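Local coordinates for protein Exo-arabinanase (Penicillium chrysogenum, PDB 3A72) that probably releases arabinobiose from the ends of alpha-1,5-linked arabinan chains, as an exo-acting glycosyl hydrolase, at residues S105-P108 and T109-S113. Sequence-based numbering, arbitrary orientation.
Sequences SSIP and TDLSS
The ring of P108 lies along a row of three polar side-chain atoms, from D110 in the turn and S112 and S113 after it: CD rests against S113 OG at 3.4 Å, CG faces S112 OG, and CB meets D110 OD1 at 3.4 Å. P108 opens a type I turn that runs to L111 and is closed by the bond from L111 N to P108 O (2.9 Å, 161° at the hydrogen), with the donor standing above the carbonyl plane. D110 then begins an Asx turn. With CG lodged between its backbone N and carbonyl carbon (chi1 68°), the carboxylate reaches forward to S112, and OD1 receives both S112 N at 3.0 Å and S112 OG at 2.7 Å. The two donors approach from the same face of the carboxylate, the hydroxyl on the syn side and the amide from well above the plane. On the inner flank, I107 CG2, held anti to the backbone N, reaches L111 CD2 at 3.9 Å and lies against S113 O at 3.4 Å; that buried oxygen has no polar partner. A water bridges S106 O, to which it donates, and S113 OG at the base of the loop. The loop links strands 100-106 and 114-121 of one four-stranded antiparallel blade in the propeller expected of a sialidase-like fold. The side chain of L111, which also touches R80 and R141, lies about 7 Å from a bound arabinofuranose. Two donors on OD1 probably limit rotation of the D110 carboxylate and stabilise its negative charge, tying the turn to S112.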
ATOM      1  N   SER A 105       2.151  -8.754  -7.533  1.00  4.34           N
ATOM      2  CA  SER A 105       2.764  -8.898  -8.829  1.00  4.59           C
ATOM      3  C   SER A 105       3.522 -10.210  -8.956  1.00  4.60           C
ATOM      4  O   SER A 105       4.472 -10.506  -8.212  1.00  5.20           O
ATOM      5  CB  SER A 105       3.668  -7.706  -9.100  1.00  4.82           C
ATOM      6  OG  SER A 105       4.060  -7.731 -10.461  1.00  5.10           O
ATOM      7  N   SER A 106       3.114 -10.989  -9.962  1.00  4.84           N
ATOM      8  CA  SER A 106       3.746 -12.218 -10.409  1.00  4.71           C
ATOM      9  C   SER A 106       4.833 -11.860 -11.387  1.00  4.71           C
ATOM     10  O   SER A 106       4.581 -11.209 -12.407  1.00  5.05           O
ATOM     11  CB  SER A 106       2.667 -13.067 -11.105  1.00  4.87           C
ATOM     12  OG  SER A 106       3.255 -14.147 -11.827  1.00  5.41           O
ATOM     13  N   ILE A 107       6.064 -12.279 -11.050  1.00  4.80           N
ATOM     14  CA  ILE A 107       7.279 -11.797 -11.716  1.00  4.71           C
ATOM     15  C   ILE A 107       8.234 -12.989 -11.749  1.00  4.94           C
ATOM     16  O   ILE A 107       8.518 -13.557 -10.682  1.00  5.37           O
ATOM     17  CB  ILE A 107       7.933 -10.631 -10.954  1.00  4.66           C
ATOM     18  CG1 ILE A 107       6.987  -9.434 -10.845  1.00  4.82           C
ATOM     19  CG2 ILE A 107       9.281 -10.234 -11.578  1.00  4.92           C
ATOM     20  CD1 ILE A 107       7.487  -8.384  -9.904  1.00  5.25           C
ATOM     21  N   PRO A 108       8.793 -13.370 -12.894  1.00  5.00           N
ATOM     22  CA  PRO A 108       9.804 -14.437 -12.898  1.00  5.32           C
ATOM     23  C   PRO A 108      11.067 -13.976 -12.187  1.00  4.92           C
ATOM     24  O   PRO A 108      11.333 -12.791 -12.033  1.00  5.37           O
ATOM     25  CB  PRO A 108      10.094 -14.635 -14.393  1.00  6.47           C
ATOM     26  CG  PRO A 108       8.969 -14.028 -15.140  1.00  7.88           C
ATOM     27  CD  PRO A 108       8.581 -12.863 -14.257  1.00  5.99           C
ATOM     28  N   THR A 109      11.911 -14.953 -11.798  1.00  5.30           N
ATOM     29  CA  THR A 109      13.161 -14.656 -11.127  1.00  5.31           C
ATOM     30  C   THR A 109      14.020 -13.677 -11.918  1.00  5.23           C
ATOM     31  O   THR A 109      14.716 -12.829 -11.348  1.00  5.90           O
ATOM     32  CB  THR A 109      13.936 -15.953 -10.859  1.00  5.83           C
ATOM     33  OG1 THR A 109      13.140 -16.856 -10.095  1.00  6.10           O
ATOM     34  CG2 THR A 109      15.265 -15.655 -10.168  1.00  7.01           C
ATOM     35  N   ASP A 110      13.979 -13.797 -13.256  1.00  4.87           N
ATOM     36  CA  ASP A 110      14.773 -12.922 -14.126  1.00  5.46           C
ATOM     37  C   ASP A 110      14.221 -11.500 -14.247  1.00  5.11           C
ATOM     38  O   ASP A 110      14.837 -10.706 -14.979  1.00  6.18           O
ATOM     39  CB  ASP A 110      14.982 -13.579 -15.495  1.00  5.66           C
ATOM     40  CG  ASP A 110      13.719 -13.702 -16.335  1.00  6.03           C
ATOM     41  OD1 ASP A 110      12.665 -13.164 -15.966  1.00  6.17           O
ATOM     42  OD2 ASP A 110      13.805 -14.398 -17.386  1.00  8.37           O
ATOM     43  N   LEU A 111      13.130 -11.167 -13.567  1.00  5.01           N
ATOM     44  CA  LEU A 111      12.577  -9.812 -13.543  1.00  5.05           C
ATOM     45  C   LEU A 111      12.084  -9.385 -14.918  1.00  5.02           C
ATOM     46  O   LEU A 111      11.932  -8.182 -15.188  1.00  5.63           O
ATOM     47  CB  LEU A 111      13.525  -8.770 -12.943  1.00  5.31           C
ATOM     48  CG  LEU A 111      14.034  -9.099 -11.551  1.00  5.63           C
ATOM     49  CD1 LEU A 111      14.901  -7.934 -11.046  1.00  7.37           C
ATOM     50  CD2 LEU A 111      12.943  -9.406 -10.542  1.00  6.35           C
ATOM     51  N   SER A 112      11.763 -10.325 -15.808  1.00  5.19           N
ATOM     52  CA  SER A 112      11.482  -9.961 -17.188  1.00  5.30           C
ATOM     53  C   SER A 112      10.089  -9.414 -17.430  1.00  4.72           C
ATOM     54  O   SER A 112       9.867  -8.828 -18.500  1.00  5.64           O
ATOM     55  CB  SER A 112      11.703 -11.178 -18.095  1.00  6.54           C
ATOM     56  OG  SER A 112      10.877 -12.277 -17.714  1.00  7.16           O
ATOM     57  N   SER A 113       9.162  -9.576 -16.521  1.00  5.19           N
ATOM     58  CA  SER A 113       7.781  -9.140 -16.711  1.00  5.11           C
ATOM     59  C   SER A 113       7.136  -8.881 -15.366  1.00  4.70           C
ATOM     60  O   SER A 113       7.628  -9.332 -14.349  1.00  5.87           O
ATOM     61  CB  SER A 113       6.996 -10.176 -17.507  1.00  5.37           C
ATOM     62  OG  SER A 113       6.982 -11.440 -16.860  1.00  6.52           O
TER
HETATM   63  O   HOH W   1       4.850 -11.479 -15.206  1.00  7.14           O